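Local structure of CADD-like protein of unknown function (Nostoc punctiforme, 3B5O) at residues Q31-S34 with Q40-Y43; G57-A62 with Q76-N81; E146-P151 with A213-M218. The protein is of unknown function but is CADD-like and all-helical, and is probably an oxidoreductase with a heme-oxygenase-like fold. All coordinates share one frame; numbering follows the deposited sequence. Where two conformers were deposited one is given.

Interaction 1 (Q31-S34 with Q40-Y43)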
loop_
_atom_site.group_PDB
_atom_site.type_symbol
_atom_site.label_atom_id
_atom_site.label_comp_id
_atom_site.label_asym_id
_atom_site.label_seq_id
_atom_site.Cartn_x
_atom_site.Cartn_y
_atom_site.Cartn_z
ATOM N N GLN A 31 12.179 3.453 -12.916
ATOM C CA GLN A 31 13.544 3.714 -13.403
ATOM C C GLN A 31 14.106 2.608 -14.283
ATOM O O GLN A 31 15.089 2.845 -15.002
ATOM C CB GLN A 31 14.495 4.005 -12.237
ATOM C CG GLN A 31 14.212 5.347 -11.586
ATOM C CD GLN A 31 14.907 6.489 -12.300
ATOM O OE1 GLN A 31 16.114 6.415 -12.564
ATOM N NE2 GLN A 31 14.161 7.547 -12.608
HETATM N N MSE A 32 13.510 1.417 -14.240
HETATM C CA MSE A 32 13.948 0.300 -15.074
HETATM C C MSE A 32 13.061 0.078 -16.297
HETATM O O MSE A 32 13.332 -0.828 -17.082
HETATM C CB MSE A 32 14.092 -1.006 -14.275
HETATM C CG MSE A 32 12.779 -1.667 -13.792
HETATM SE SE MSE A 32 13.144 -3.183 -12.730
HETATM C CE MSE A 32 12.885 -4.467 -14.179
ATOM N N LEU A 33 12.049 0.907 -16.499
ATOM C CA LEU A 33 11.123 0.663 -17.603
ATOM C C LEU A 33 11.796 0.729 -18.977
ATOM O O LEU A 33 11.374 0.029 -19.891
ATOM C CB LEU A 33 9.935 1.602 -17.579
ATOM C CG LEU A 33 8.938 1.359 -16.434
ATOM C CD1 LEU A 33 7.889 2.444 -16.414
ATOM C CD2 LEU A 33 8.286 -0.012 -16.544
ATOM N N SER A 34 12.822 1.560 -19.139
ATOM C CA SER A 34 13.491 1.624 -20.445
ATOM C C SER A 34 14.039 0.268 -20.874
ATOM O O SER A 34 13.978 -0.096 -22.054
ATOM C CB SER A 34 14.618 2.653 -20.420
ATOM O OG SER A 34 14.090 3.959 -20.336
ATOM N N GLN A 40 8.996 -9.001 -17.026
ATOM C CA GLN A 40 9.571 -8.471 -15.792
ATOM C C GLN A 40 8.630 -7.527 -15.063
ATOM O O GLN A 40 8.526 -7.576 -13.835
ATOM C CB GLN A 40 10.931 -7.812 -16.080
ATOM C CG GLN A 40 11.990 -8.830 -16.423
ATOM C CD GLN A 40 13.254 -8.235 -17.011
ATOM O OE1 GLN A 40 13.203 -7.213 -17.700
ATOM N NE2 GLN A 40 14.392 -8.865 -16.738
ATOM N N ILE A 41 7.928 -6.666 -15.792
ATOM C CA ILE A 41 6.965 -5.749 -15.177
ATOM C C ILE A 41 5.689 -6.512 -14.762
ATOM O O ILE A 41 5.077 -6.204 -13.746
ATOM C CB ILE A 41 6.684 -4.513 -16.060
ATOM C CG1 ILE A 41 8.002 -3.779 -16.340
ATOM C CG2 ILE A 41 5.672 -3.566 -15.417
ATOM C CD1 ILE A 41 8.843 -3.426 -15.098
ATOM N N ALA A 42 5.319 -7.545 -15.514
ATOM C CA ALA A 42 4.220 -8.409 -15.086
ATOM C C ALA A 42 4.547 -9.072 -13.747
ATOM O O ALA A 42 3.665 -9.189 -12.885
ATOM C CB ALA A 42 3.919 -9.466 -16.166
ATOM N N TYR A 43 5.795 -9.499 -13.568
ATOM C CA TYR A 43 6.260 -10.064 -12.297
ATOM C C TYR A 43 6.093 -9.064 -11.174
ATOM O O TYR A 43 5.622 -9.417 -10.082
ATOM C CB TYR A 43 7.720 -10.502 -12.396
ATOM C CG TYR A 43 8.369 -10.836 -11.090
ATOM C CD1 TYR A 43 8.241 -12.099 -10.530
ATOM C CD2 TYR A 43 9.056 -9.874 -10.366
ATOM C CE1 TYR A 43 8.819 -12.405 -9.300
ATOM C CE2 TYR A 43 9.641 -10.174 -9.155
ATOM C CZ TYR A 43 9.522 -11.436 -8.617
ATOM O OH TYR A 43 10.079 -11.771 -7.396
#
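Leu33 and Ile41 make the close part of this contact. CD2 of Leu33 sits 3.7 Å from CD1 of Ile41 and 3.8 Å from CG1 of the same residue, so one methyl branch of the leucine rests on the outer half of the isoleucine chain, and the two side chains cross at about a right angle. Ile41 carries CG1 beside its backbone N (chi1 -58°), and the longer arm then reaches out from helix 38-68 to the loop. Trp162 of helix 135-163 lies against both residues, and Val29, Ala36 and Leu163 also touch Ile41. Even so, Leu33 stays partly exposed, so the loop side of this close pair is the more open one.

The other half is looser. Selenomethionine Met32 stretches from the loop with its CE methyl 4.3 Å from Ile41 CD1, and that same methyl stands 4.3 Å from CB of Gln40. Met32 is nevertheless buried, because Ala226, Ala229 and Ile230 of helix 204-230 pack on it. Beyond the methyl contact, the amide of the buried Gln40 has its own partners: OE1 accepts from Ser37 N and NE2 bonds to Ser232 OG.

No hydrogen bond crosses between 31-34 and 40-43. Their direct contact is therefore apolar, carbon against carbon, and rests on shape and burial, with the amide of Gln40 paired outside it.

Interaction 2 (G57-A62 with Q76-N81); sequences GFTELA and QELQEN
Thr59 is the first residue of 57-62 to meet the neighbouring helix, and what it offers is its methyl. CG2 lies 3.9 Å from CD2 of Leu78, one branch of the leucine fork, and 4.1 Å from the backbone O of Leu78, with the two side chains crossing at a slant. The torsion sorts the two branches of the threonine: with chi1 at -58°, CG2 stands opposite the backbone N and faces 76-81, while OG1 falls beside that N and bonds back to Leu55 O in its own helix. The polar branch is thus satisfied within helix 38-68, and the apolar one is left for the contact. Ile82, one residue beyond the second segment, also touches Thr59.

Helices 38-68 and 72-85 follow one another in the chain, joined by a short connection, so this is the packing of a helical hairpin in an all-helical fold. The nearest CA atoms of the two segments are those of Thr59 and Leu78, 6.7 Å apart.

Past Glu60, whose OE2 makes salt bridges to Arg63 and Arg64 of its own helix, the next residue to touch 76-81 is Ala62, one turn after Thr59. It meets the other branch of the fork: its CB is 3.9 Å from CD1 of Leu78. CD1 of Leu78 also comes to 3.7 Å from the carbonyl carbon C of Ala62, lying against the backbone as well as the side chain. Thr142 of helix 135-163 touches both Ala62 and Leu78.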
loop_
_atom_site.group_PDB
_atom_site.type_symbol
_atom_site.label_atom_id
_atom_site.label_comp_id
_atom_site.label_asym_id
_atom_site.label_seq_id
_atom_site.Cartn_x
_atom_site.Cartn_y
_atom_site.Cartn_z
ATOM N N GLY A 57 -5.894 -7.724 6.286
ATOM C CA GLY A 57 -5.588 -8.380 7.545
ATOM C C GLY A 57 -4.785 -7.506 8.489
ATOM O O GLY A 57 -5.017 -7.537 9.703
ATOM N N PHE A 58 -3.831 -6.728 7.965
ATOM C CA PHE A 58 -3.103 -5.826 8.856
ATOM C C PHE A 58 -4.030 -4.755 9.424
ATOM O O PHE A 58 -3.908 -4.372 10.578
ATOM C CB PHE A 58 -1.901 -5.202 8.152
ATOM C CG PHE A 58 -0.809 -6.189 7.851
ATOM C CD1 PHE A 58 -0.174 -6.870 8.870
ATOM C CD2 PHE A 58 -0.368 -6.382 6.555
ATOM C CE1 PHE A 58 0.831 -7.781 8.584
ATOM C CE2 PHE A 58 0.643 -7.281 6.284
ATOM C CZ PHE A 58 1.224 -7.963 7.286
ATOM N N THR A 59 -4.951 -4.259 8.603
ATOM C CA THR A 59 -5.918 -3.256 9.083
ATOM C C THR A 59 -6.792 -3.853 10.205
ATOM O O THR A 59 -7.118 -3.165 11.180
ATOM C CB THR A 59 -6.776 -2.719 7.923
ATOM O OG1 THR A 59 -5.907 -2.157 6.930
ATOM C CG2 THR A 59 -7.722 -1.635 8.410
ATOM N N GLU A 60 -7.139 -5.134 10.093
ATOM C CA GLU A 60 -7.827 -5.846 11.157
ATOM C C GLU A 60 -7.027 -5.883 12.436
ATOM O O GLU A 60 -7.572 -5.707 13.528
ATOM C CB GLU A 60 -8.222 -7.243 10.701
ATOM C CG GLU A 60 -8.840 -8.128 11.762
ATOM C CD GLU A 60 -10.118 -7.641 12.362
ATOM O OE1 GLU A 60 -10.783 -6.773 11.785
ATOM O OE2 GLU A 60 -10.475 -8.206 13.423
ATOM N N LEU A 61 -5.729 -6.122 12.342
ATOM C CA LEU A 61 -4.894 -6.090 13.541
ATOM C C LEU A 61 -4.905 -4.704 14.174
ATOM O O LEU A 61 -4.964 -4.566 15.403
ATOM C CB LEU A 61 -3.477 -6.524 13.237
ATOM C CG LEU A 61 -3.281 -7.966 12.784
ATOM C CD1 LEU A 61 -1.795 -8.246 12.520
ATOM C CD2 LEU A 61 -3.867 -8.946 13.800
ATOM N N ALA A 62 -4.855 -3.664 13.352
ATOM C CA ALA A 62 -4.919 -2.292 13.868
ATOM C C ALA A 62 -6.273 -2.012 14.530
ATOM O O ALA A 62 -6.331 -1.345 15.571
ATOM C CB ALA A 62 -4.669 -1.281 12.735
ATOM N N GLN A 76 -13.994 1.882 14.703
ATOM C CA GLN A 76 -15.119 1.983 13.788
ATOM C C GLN A 76 -14.670 2.421 12.396
ATOM O O GLN A 76 -15.101 1.851 11.397
ATOM C CB GLN A 76 -16.181 2.956 14.326
ATOM C CG GLN A 76 -17.399 3.096 13.417
ATOM C CD GLN A 76 -18.080 1.768 13.159
ATOM O OE1 GLN A 76 -18.363 1.019 14.092
ATOM N NE2 GLN A 76 -18.325 1.454 11.890
ATOM N N GLU A 77 -13.804 3.432 12.327
ATOM C CA GLU A 77 -13.285 3.899 11.041
ATOM C C GLU A 77 -12.531 2.766 10.330
ATOM O O GLU A 77 -12.673 2.570 9.132
ATOM C CB GLU A 77 -12.353 5.087 11.217
ATOM C CG GLU A 77 -11.887 5.721 9.924
ATOM C CD GLU A 77 -13.001 6.451 9.160
ATOM O OE1 GLU A 77 -14.027 6.796 9.774
ATOM O OE2 GLU A 77 -12.837 6.670 7.940
ATOM N N LEU A 78 -11.740 2.012 11.090
ATOM C CA LEU A 78 -10.975 0.905 10.493
ATOM C C LEU A 78 -11.893 -0.205 10.003
ATOM O O LEU A 78 -11.655 -0.793 8.954
ATOM C CB LEU A 78 -9.930 0.374 11.464
ATOM C CG LEU A 78 -8.810 1.371 11.739
ATOM C CD1 LEU A 78 -7.929 0.842 12.860
ATOM C CD2 LEU A 78 -8.002 1.678 10.481
ATOM N N GLN A 79 -12.975 -0.472 10.725
ATOM C CA GLN A 79 -13.971 -1.413 10.217
ATOM C C GLN A 79 -14.576 -0.961 8.899
ATOM O O GLN A 79 -14.750 -1.767 7.980
ATOM C CB GLN A 79 -15.082 -1.669 11.247
ATOM C CG GLN A 79 -16.070 -2.739 10.804
ATOM C CD GLN A 79 -15.443 -4.118 10.734
ATOM O OE1 GLN A 79 -15.283 -4.699 9.643
ATOM N NE2 GLN A 79 -15.054 -4.641 11.882
ATOM N N GLU A 80 -14.887 0.325 8.789
ATOM C CA GLU A 80 -15.400 0.828 7.524
ATOM C C GLU A 80 -14.380 0.652 6.388
ATOM O O GLU A 80 -14.751 0.276 5.276
ATOM C CB GLU A 80 -15.879 2.279 7.668
ATOM C CG GLU A 80 -17.079 2.395 8.619
ATOM C CD GLU A 80 -17.548 3.824 8.817
ATOM O OE1 GLU A 80 -17.345 4.645 7.895
ATOM O OE2 GLU A 80 -18.133 4.113 9.892
ATOM N N ASN A 81 -13.089 0.904 6.663
ATOM C CA ASN A 81 -12.042 0.698 5.656
ATOM C C ASN A 81 -12.039 -0.751 5.202
ATOM O O ASN A 81 -12.016 -1.035 4.006
ATOM C CB ASN A 81 -10.629 0.997 6.190
ATOM C CG ASN A 81 -10.354 2.473 6.422
ATOM O OD1 ASN A 81 -9.266 2.827 6.869
ATOM N ND2 ASN A 81 -11.307 3.320 6.126
#

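Interaction 3 (E146-P151 with A213-M218); sequences EATSIP and AMIDAM
Thr148 meets two residues of helix 204-230 with two different branches. Its OG1 faces selenomethionine Met218, 3.4 Å from CE and 3.8 Å from SE, the two side chains reaching toward each other tip to tip. Its methyl CG2 instead lies 3.9 Å from CG2 of Ile215, methyl to methyl, where the side chains cross at a slant.

The threonine rotamer makes this division. At chi1 57°, OG1 is tucked between the backbone N and the carbonyl carbon, which lets it bond to Ala144 O and Ile145 O of the preceding turn; CG2 is thereby set opposite the carbonyl carbon. The hydroxyl is buried but satisfied by its own helix, and no hydrogen bond runs from it to Met218, whose CE it merely touches. Ile215 presents its CG2 branch to Thr148. Met218 runs extended through chi2 and then bends about the CG-SE bond (chi3 72°), bringing CE against the threonine.

Phe22 touches both Thr148 and Met218, and Leu15 of helix 2-18 lies on both Thr148 and Ile215, closing the contact from a third element. Helix 135-163 kinks at Pro151, the last residue of the segment, whose ring nitrogen has no N-H to give the turn before. Such side-chain packing between long helices is typical of the core of a helical bundle, consistent with a heme-oxygenase-like fold.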
loop_
_atom_site.group_PDB
_atom_site.type_symbol
_atom_site.label_atom_id
_atom_site.label_comp_id
_atom_site.label_asym_id
_atom_site.label_seq_id
_atom_site.Cartn_x
_atom_site.Cartn_y
_atom_site.Cartn_z
ATOM N N GLU A 146 -2.634 4.768 4.479
ATOM C CA GLU A 146 -3.507 5.805 3.922
ATOM C C GLU A 146 -2.715 6.867 3.143
ATOM O O GLU A 146 -3.112 7.270 2.050
ATOM C CB GLU A 146 -4.372 6.463 5.017
ATOM C CG GLU A 146 -5.139 7.692 4.532
ATOM C CD GLU A 146 -6.050 8.299 5.568
ATOM O OE1 GLU A 146 -6.497 7.569 6.473
ATOM O OE2 GLU A 146 -6.336 9.511 5.460
ATOM N N ALA A 147 -1.610 7.330 3.715
ATOM C CA ALA A 147 -0.812 8.392 3.095
ATOM C C ALA A 147 -0.161 7.954 1.785
ATOM O O ALA A 147 0.003 8.752 0.865
ATOM C CB ALA A 147 0.253 8.877 4.066
ATOM N N THR A 148 0.207 6.687 1.701
ATOM C CA THR A 148 0.849 6.153 0.505
ATOM C C THR A 148 -0.121 5.699 -0.570
ATOM O O THR A 148 0.295 5.434 -1.681
ATOM C CB THR A 148 1.788 4.961 0.831
ATOM O OG1 THR A 148 1.066 3.909 1.499
ATOM C CG2 THR A 148 2.974 5.443 1.671
ATOM N N SER A 149 -1.406 5.642 -0.240
ATOM C CA SER A 149 -2.404 5.072 -1.140
ATOM C C SER A 149 -2.454 5.753 -2.502
ATOM O O SER A 149 -2.386 5.084 -3.537
ATOM C CB SER A 149 -3.771 5.122 -0.465
ATOM O OG SER A 149 -3.842 4.152 0.561
ATOM N N ILE A 150 -2.589 7.074 -2.507
ATOM C CA ILE A 150 -2.667 7.834 -3.778
ATOM C C ILE A 150 -1.362 7.759 -4.586
ATOM O O ILE A 150 -1.387 7.374 -5.754
ATOM C CB ILE A 150 -3.156 9.286 -3.585
ATOM C CG1 ILE A 150 -4.616 9.277 -3.138
ATOM C CG2 ILE A 150 -2.966 10.095 -4.886
ATOM C CD1 ILE A 150 -5.145 10.649 -2.713
ATOM N N PRO A 151 -0.207 8.065 -3.978
ATOM C CA PRO A 151 1.014 7.882 -4.775
ATOM C C PRO A 151 1.249 6.460 -5.271
ATOM O O PRO A 151 1.706 6.276 -6.390
ATOM C CB PRO A 151 2.143 8.330 -3.839
ATOM C CG PRO A 151 1.523 8.811 -2.627
ATOM C CD PRO A 151 0.050 8.675 -2.660
ATOM N N ALA A 213 8.473 3.683 10.048
ATOM C CA ALA A 213 8.866 2.291 9.876
ATOM C C ALA A 213 8.120 1.673 8.698
ATOM O O ALA A 213 8.682 0.895 7.922
ATOM C CB ALA A 213 8.615 1.480 11.140
HETATM N N MSE A 214 6.851 2.017 8.562
HETATM C CA MSE A 214 6.042 1.453 7.486
HETATM C C MSE A 214 6.502 1.937 6.121
HETATM O O MSE A 214 6.659 1.147 5.191
HETATM C CB MSE A 214 4.574 1.780 7.720
HETATM C CG MSE A 214 3.638 1.191 6.710
HETATM SE SE MSE A 214 3.636 -0.744 6.731
HETATM C CE MSE A 214 1.987 -1.097 5.895
ATOM N N ILE A 215 6.679 3.243 5.964
ATOM C CA ILE A 215 7.113 3.772 4.663
ATOM C C ILE A 215 8.516 3.291 4.317
ATOM O O ILE A 215 8.814 3.026 3.160
ATOM C CB ILE A 215 6.914 5.311 4.507
ATOM C CG1 ILE A 215 7.825 6.109 5.454
ATOM C CG2 ILE A 215 5.426 5.660 4.652
ATOM C CD1 ILE A 215 7.738 7.627 5.226
ATOM N N ASP A 216 9.383 3.141 5.319
ATOM C CA ASP A 216 10.722 2.598 5.082
ATOM C C ASP A 216 10.621 1.166 4.564
ATOM O O ASP A 216 11.315 0.790 3.620
ATOM C CB ASP A 216 11.583 2.644 6.349
ATOM C CG ASP A 216 12.132 4.015 6.680
ATOM O OD1 ASP A 216 12.146 4.888 5.815
ATOM O OD2 ASP A 216 12.576 4.184 7.843
ATOM N N ALA A 217 9.752 0.365 5.176
ATOM C CA ALA A 217 9.607 -1.039 4.779
ATOM C C ALA A 217 9.064 -1.139 3.352
ATOM O O ALA A 217 9.517 -1.978 2.536
ATOM C CB ALA A 217 8.701 -1.788 5.759
HETATM N N MSE A 218 8.096 -0.307 3.045
HETATM C CA MSE A 218 7.504 -0.325 1.706
HETATM C C MSE A 218 8.525 0.112 0.667
HETATM O O MSE A 218 8.604 -0.466 -0.428
HETATM C CB MSE A 218 6.300 0.588 1.660
HETATM C CG MSE A 218 5.119 0.090 2.488
HETATM SE SE MSE A 218 3.668 1.329 2.589
HETATM C CE MSE A 218 3.024 1.161 0.800
#

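In the fold
All three contacts are buried and largely apolar, with no hydrogen bond across any of them, but they differ in how central they are. The centre of interaction 3 is about 6 Å from the centre of the chain, that of interaction 2 about 14 Å and that of interaction 1 about 19 Å. Interactions 1 and 2 both use helix 38-68, on opposite sides of the chain's centre, their centres about 32 Å apart. Interaction 1 packs a loop against that helix, interaction 2 pairs it with the next in sequence, and interaction 3 joins helices distant in sequence. Threonines in 2 and 3 spend their hydroxyls on their own helices; interaction 1 meets through aliphatic carbons and a selenomethionine methyl.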